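Local coordinates for protein argonaute (Marinitoga piezophila, PDB 5I4A) that cleaves single-stranded DNA targets under the direction of short guide RNAs that carry a 5' hydroxyl, and may defend against mobile genetic elements, at residues Q307-L318 / K404-I415. Numbering follows the deposited sequence.
Sequences QFFEVQKSLKEL and KEKLEDIKPFII. With nucleotides of chain B.
Leu318 reaches over to Ile410 and Leu407: CD1 meets Leu407 CD2 at 3.6 Å, and CD2 touches both Ile410 CG2 and Ile415 CG1. With CG anti to the carbonyl carbon (chi1 -81°), Leu318 approaches Ile410 tip to tip, while Leu407 is crossed at a slant. Val325 of helix 325-333 also touches Leu318 and Ile415.

One turn earlier, Ser314 and Glu408 mark the closest backbone approach. The small side chain here is consistent with the 8.7 Å between the axes of helices 312-318 and 404-409, which cross at 62°. Ser314 OG lies 3.1 Å from Glu408 O and 3.2 Å from Leu407 O; a weak bond to the first is possible, but its one proton may be directed elsewhere. Val311 CG1 then packs across Glu408 CG. On the same helix, Lys406 grips N7 and OP1 of guide nucleotide A2 of chain B.

From its CB, Lys404 leads to CG, 4.0 Å from Val311 CG1, then to CD, 3.5 Å from Glu310 OE1. A bend at chi3 (75°) brings NZ to a long, weak salt bridge with Glu310 OE1 (3.5 Å), reinforced by a water linking the same two atoms; Asp380 is its other acidic partner. The contact thus grades from apolar to ionic within the Mid domain, and because Glu310 OE1 also lies 4.4 Å from Glu408 OE2, the positive Lys404 probably offsets these two like charges.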
# COMPACT_ATOMS: atom_id res chain seq x y z
N GLN A 307 -6.11 6.80 36.35
CA GLN A 307 -6.02 7.44 35.04
C GLN A 307 -6.99 8.61 34.94
O GLN A 307 -6.66 9.65 34.37
CB GLN A 307 -6.29 6.43 33.94
CG GLN A 307 -6.19 7.01 32.54
CD GLN A 307 -6.96 6.21 31.52
OE1 GLN A 307 -8.17 6.04 31.63
NE2 GLN A 307 -6.25 5.70 30.52
N PHE A 308 -8.20 8.45 35.50
CA PHE A 308 -9.16 9.55 35.51
C PHE A 308 -8.58 10.77 36.21
O PHE A 308 -8.64 11.89 35.69
CB PHE A 308 -10.46 9.11 36.19
CG PHE A 308 -11.41 10.25 36.45
CD1 PHE A 308 -12.31 10.65 35.48
CD2 PHE A 308 -11.40 10.91 37.67
CE1 PHE A 308 -13.18 11.70 35.72
CE2 PHE A 308 -12.27 11.96 37.91
CZ PHE A 308 -13.16 12.36 36.93
N PHE A 309 -8.02 10.57 37.40
CA PHE A 309 -7.48 11.70 38.15
C PHE A 309 -6.26 12.30 37.47
O PHE A 309 -6.02 13.51 37.59
CB PHE A 309 -7.16 11.27 39.59
CG PHE A 309 -8.38 11.01 40.42
CD1 PHE A 309 -9.26 12.04 40.74
CD2 PHE A 309 -8.66 9.74 40.90
CE1 PHE A 309 -10.38 11.80 41.51
CE2 PHE A 309 -9.78 9.50 41.67
CZ PHE A 309 -10.64 10.53 41.98
N GLU A 310 -5.49 11.49 36.74
CA GLU A 310 -4.35 12.01 36.00
C GLU A 310 -4.77 13.03 34.95
O GLU A 310 -4.01 13.94 34.62
CB GLU A 310 -3.57 10.87 35.34
CG GLU A 310 -2.90 9.91 36.30
CD GLU A 310 -2.22 8.77 35.56
OE1 GLU A 310 -2.19 8.79 34.32
OE2 GLU A 310 -1.71 7.85 36.23
N VAL A 311 -5.98 12.89 34.40
CA VAL A 311 -6.45 13.71 33.30
C VAL A 311 -7.65 14.56 33.68
O VAL A 311 -8.29 15.16 32.81
CB VAL A 311 -6.77 12.85 32.06
CG1 VAL A 311 -5.55 12.05 31.64
CG2 VAL A 311 -7.94 11.93 32.35
N GLN A 312 -7.97 14.64 34.98
CA GLN A 312 -9.20 15.31 35.40
C GLN A 312 -9.20 16.79 35.04
O GLN A 312 -10.23 17.33 34.62
CB GLN A 312 -9.40 15.13 36.91
CG GLN A 312 -10.71 15.67 37.43
CD GLN A 312 -10.84 15.53 38.93
OE1 GLN A 312 -9.84 15.36 39.63
NE2 GLN A 312 -12.06 15.61 39.43
N LYS A 313 -8.05 17.45 35.18
CA LYS A 313 -7.97 18.87 34.83
C LYS A 313 -8.29 19.09 33.36
O LYS A 313 -9.08 19.97 33.00
CB LYS A 313 -6.58 19.42 35.16
CG LYS A 313 -6.42 20.89 34.85
CD LYS A 313 -5.07 21.43 35.31
CE LYS A 313 -4.95 22.92 35.03
NZ LYS A 313 -5.02 23.23 33.58
N SER A 314 -7.69 18.27 32.48
CA SER A 314 -7.98 18.38 31.06
C SER A 314 -9.43 18.00 30.76
O SER A 314 -10.09 18.65 29.93
CB SER A 314 -7.02 17.50 30.26
OG SER A 314 -5.68 17.92 30.45
N LEU A 315 -9.94 16.95 31.41
CA LEU A 315 -11.34 16.59 31.25
C LEU A 315 -12.26 17.76 31.59
O LEU A 315 -13.24 18.02 30.89
CB LEU A 315 -11.68 15.38 32.13
CG LEU A 315 -11.14 14.02 31.70
CD1 LEU A 315 -11.53 12.97 32.73
CD2 LEU A 315 -11.66 13.64 30.32
N LYS A 316 -11.95 18.47 32.68
CA LYS A 316 -12.74 19.65 33.04
C LYS A 316 -12.62 20.73 31.98
O LYS A 316 -13.62 21.31 31.54
CB LYS A 316 -12.31 20.18 34.40
CG LYS A 316 -12.67 19.30 35.57
CD LYS A 316 -12.40 20.02 36.88
CE LYS A 316 -13.05 19.32 38.05
NZ LYS A 316 -13.19 20.24 39.21
N GLU A 317 -11.39 21.03 31.55
CA GLU A 317 -11.18 22.07 30.54
C GLU A 317 -11.91 21.73 29.25
O GLU A 317 -12.41 22.62 28.56
CB GLU A 317 -9.68 22.25 30.27
CG GLU A 317 -8.91 22.86 31.42
CD GLU A 317 -7.42 22.92 31.14
OE1 GLU A 317 -6.96 22.25 30.20
OE2 GLU A 317 -6.70 23.65 31.87
N LEU A 318 -11.98 20.44 28.90
CA LEU A 318 -12.58 20.06 27.63
C LEU A 318 -14.10 19.95 27.72
O LEU A 318 -14.81 20.38 26.81
CB LEU A 318 -11.99 18.73 27.15
CG LEU A 318 -10.63 18.83 26.44
CD1 LEU A 318 -10.05 17.45 26.20
CD2 LEU A 318 -10.79 19.58 25.12
N LYS A 404 -4.24 8.80 26.28
CA LYS A 404 -4.31 9.66 27.47
C LYS A 404 -3.41 10.87 27.32
O LYS A 404 -3.78 11.98 27.72
CB LYS A 404 -3.95 8.85 28.71
CG LYS A 404 -3.05 9.58 29.71
CD LYS A 404 -2.68 8.69 30.90
CE LYS A 404 -1.62 7.65 30.53
NZ LYS A 404 -1.37 6.70 31.65
N GLU A 405 -2.22 10.69 26.74
CA GLU A 405 -1.28 11.81 26.61
C GLU A 405 -1.82 12.90 25.69
O GLU A 405 -1.52 14.08 25.89
CB GLU A 405 0.07 11.32 26.09
CG GLU A 405 0.02 10.24 25.02
CD GLU A 405 0.07 8.85 25.61
OE1 GLU A 405 -0.86 8.49 26.37
OE2 GLU A 405 1.04 8.13 25.33
N LYS A 406 -2.61 12.53 24.68
CA LYS A 406 -3.18 13.54 23.80
C LYS A 406 -4.36 14.26 24.42
O LYS A 406 -4.69 15.38 23.99
CB LYS A 406 -3.58 12.90 22.47
CG LYS A 406 -2.39 12.35 21.70
CD LYS A 406 -2.80 11.73 20.37
CE LYS A 406 -1.59 11.15 19.65
NZ LYS A 406 -1.91 10.73 18.26
N LEU A 407 -5.01 13.67 25.43
CA LEU A 407 -5.97 14.42 26.22
C LEU A 407 -5.28 15.29 27.27
O LEU A 407 -5.83 16.31 27.69
CB LEU A 407 -6.96 13.48 26.91
CG LEU A 407 -8.15 13.02 26.06
CD1 LEU A 407 -9.22 12.39 26.93
CD2 LEU A 407 -8.72 14.19 25.27
N GLU A 408 -4.07 14.91 27.69
CA GLU A 408 -3.37 15.68 28.71
C GLU A 408 -2.90 17.03 28.18
O GLU A 408 -2.96 18.04 28.89
CB GLU A 408 -2.19 14.88 29.26
CG GLU A 408 -2.57 13.85 30.31
CD GLU A 408 -1.40 12.94 30.66
OE1 GLU A 408 -0.43 12.89 29.87
OE2 GLU A 408 -1.45 12.28 31.72
N ASP A 409 -2.43 17.07 26.93
CA ASP A 409 -1.81 18.28 26.39
C ASP A 409 -2.77 19.14 25.57
O ASP A 409 -2.52 20.34 25.43
CB ASP A 409 -0.58 17.93 25.55
CG ASP A 409 0.66 17.70 26.40
OD1 ASP A 409 0.88 16.54 26.83
OD2 ASP A 409 1.41 18.67 26.64
N ILE A 410 -3.83 18.55 25.02
CA ILE A 410 -4.91 19.29 24.38
C ILE A 410 -4.39 20.18 23.26
O ILE A 410 -4.38 21.42 23.38
CB ILE A 410 -5.70 20.12 25.42
CG1 ILE A 410 -6.01 19.28 26.66
CG2 ILE A 410 -7.01 20.65 24.84
CD1 ILE A 410 -6.89 19.98 27.67
N LYS A 411 -3.94 19.57 22.17
CA LYS A 411 -3.64 20.33 20.96
C LYS A 411 -4.93 20.50 20.17
O LYS A 411 -5.57 19.50 19.82
CB LYS A 411 -2.58 19.64 20.13
CG LYS A 411 -1.27 19.40 20.87
CD LYS A 411 -0.23 18.75 19.99
CE LYS A 411 1.04 18.46 20.77
NZ LYS A 411 2.06 17.76 19.95
N PRO A 412 -5.36 21.74 19.88
CA PRO A 412 -6.69 21.94 19.28
C PRO A 412 -6.93 21.15 18.00
O PRO A 412 -8.03 20.60 17.83
CB PRO A 412 -6.74 23.45 19.03
CG PRO A 412 -5.33 23.96 19.25
CD PRO A 412 -4.71 23.01 20.22
N PHE A 413 -5.96 21.06 17.09
CA PHE A 413 -6.20 20.34 15.85
C PHE A 413 -6.47 18.86 16.10
O PHE A 413 -7.17 18.22 15.32
CB PHE A 413 -5.02 20.52 14.88
CG PHE A 413 -3.78 19.74 15.25
CD1 PHE A 413 -2.87 20.25 16.16
CD2 PHE A 413 -3.52 18.51 14.66
CE1 PHE A 413 -1.73 19.54 16.49
CE2 PHE A 413 -2.38 17.80 14.99
CZ PHE A 413 -1.49 18.31 15.91
N ILE A 414 -5.94 18.31 17.20
CA ILE A 414 -6.21 16.92 17.53
C ILE A 414 -7.64 16.76 18.04
O ILE A 414 -8.36 15.85 17.61
CB ILE A 414 -5.18 16.41 18.56
CG1 ILE A 414 -3.80 16.33 17.93
CG2 ILE A 414 -5.60 15.06 19.12
CD1 ILE A 414 -2.71 15.89 18.87
N ILE A 415 -8.08 17.64 18.94
CA ILE A 415 -9.45 17.56 19.43
C ILE A 415 -10.43 17.84 18.30
O ILE A 415 -11.48 17.18 18.19
CB ILE A 415 -9.67 18.53 20.62
CG1 ILE A 415 -8.92 18.04 21.86
CG2 ILE A 415 -11.15 18.66 20.95
CD1 ILE A 415 -7.56 18.62 22.02
P A B 2 -4.89 8.56 19.26
OP1 A B 2 -3.54 8.54 18.64
OP2 A B 2 -5.09 9.25 20.56
O5' A B 2 -5.87 9.19 18.19
C5' A B 2 -7.27 9.27 18.42
C4' A B 2 -7.93 10.14 17.39
O4' A B 2 -7.53 11.52 17.60
C3' A B 2 -7.53 9.86 15.95
O3' A B 2 -8.26 8.79 15.36
C2' A B 2 -7.73 11.20 15.27
O2' A B 2 -9.11 11.44 15.01
C1' A B 2 -7.28 12.15 16.37
N9 A B 2 -5.83 12.42 16.29
C8 A B 2 -4.84 11.94 17.11
N7 A B 2 -3.64 12.35 16.79
C5 A B 2 -3.85 13.17 15.68
C6 A B 2 -2.98 13.91 14.87
N6 A B 2 -1.66 13.96 15.06
N1 A B 2 -3.52 14.61 13.85
C2 A B 2 -4.85 14.56 13.66
N3 A B 2 -5.76 13.89 14.36
C4 A B 2 -5.20 13.21 15.37
O HOH W 1 -2.95 5.94 33.99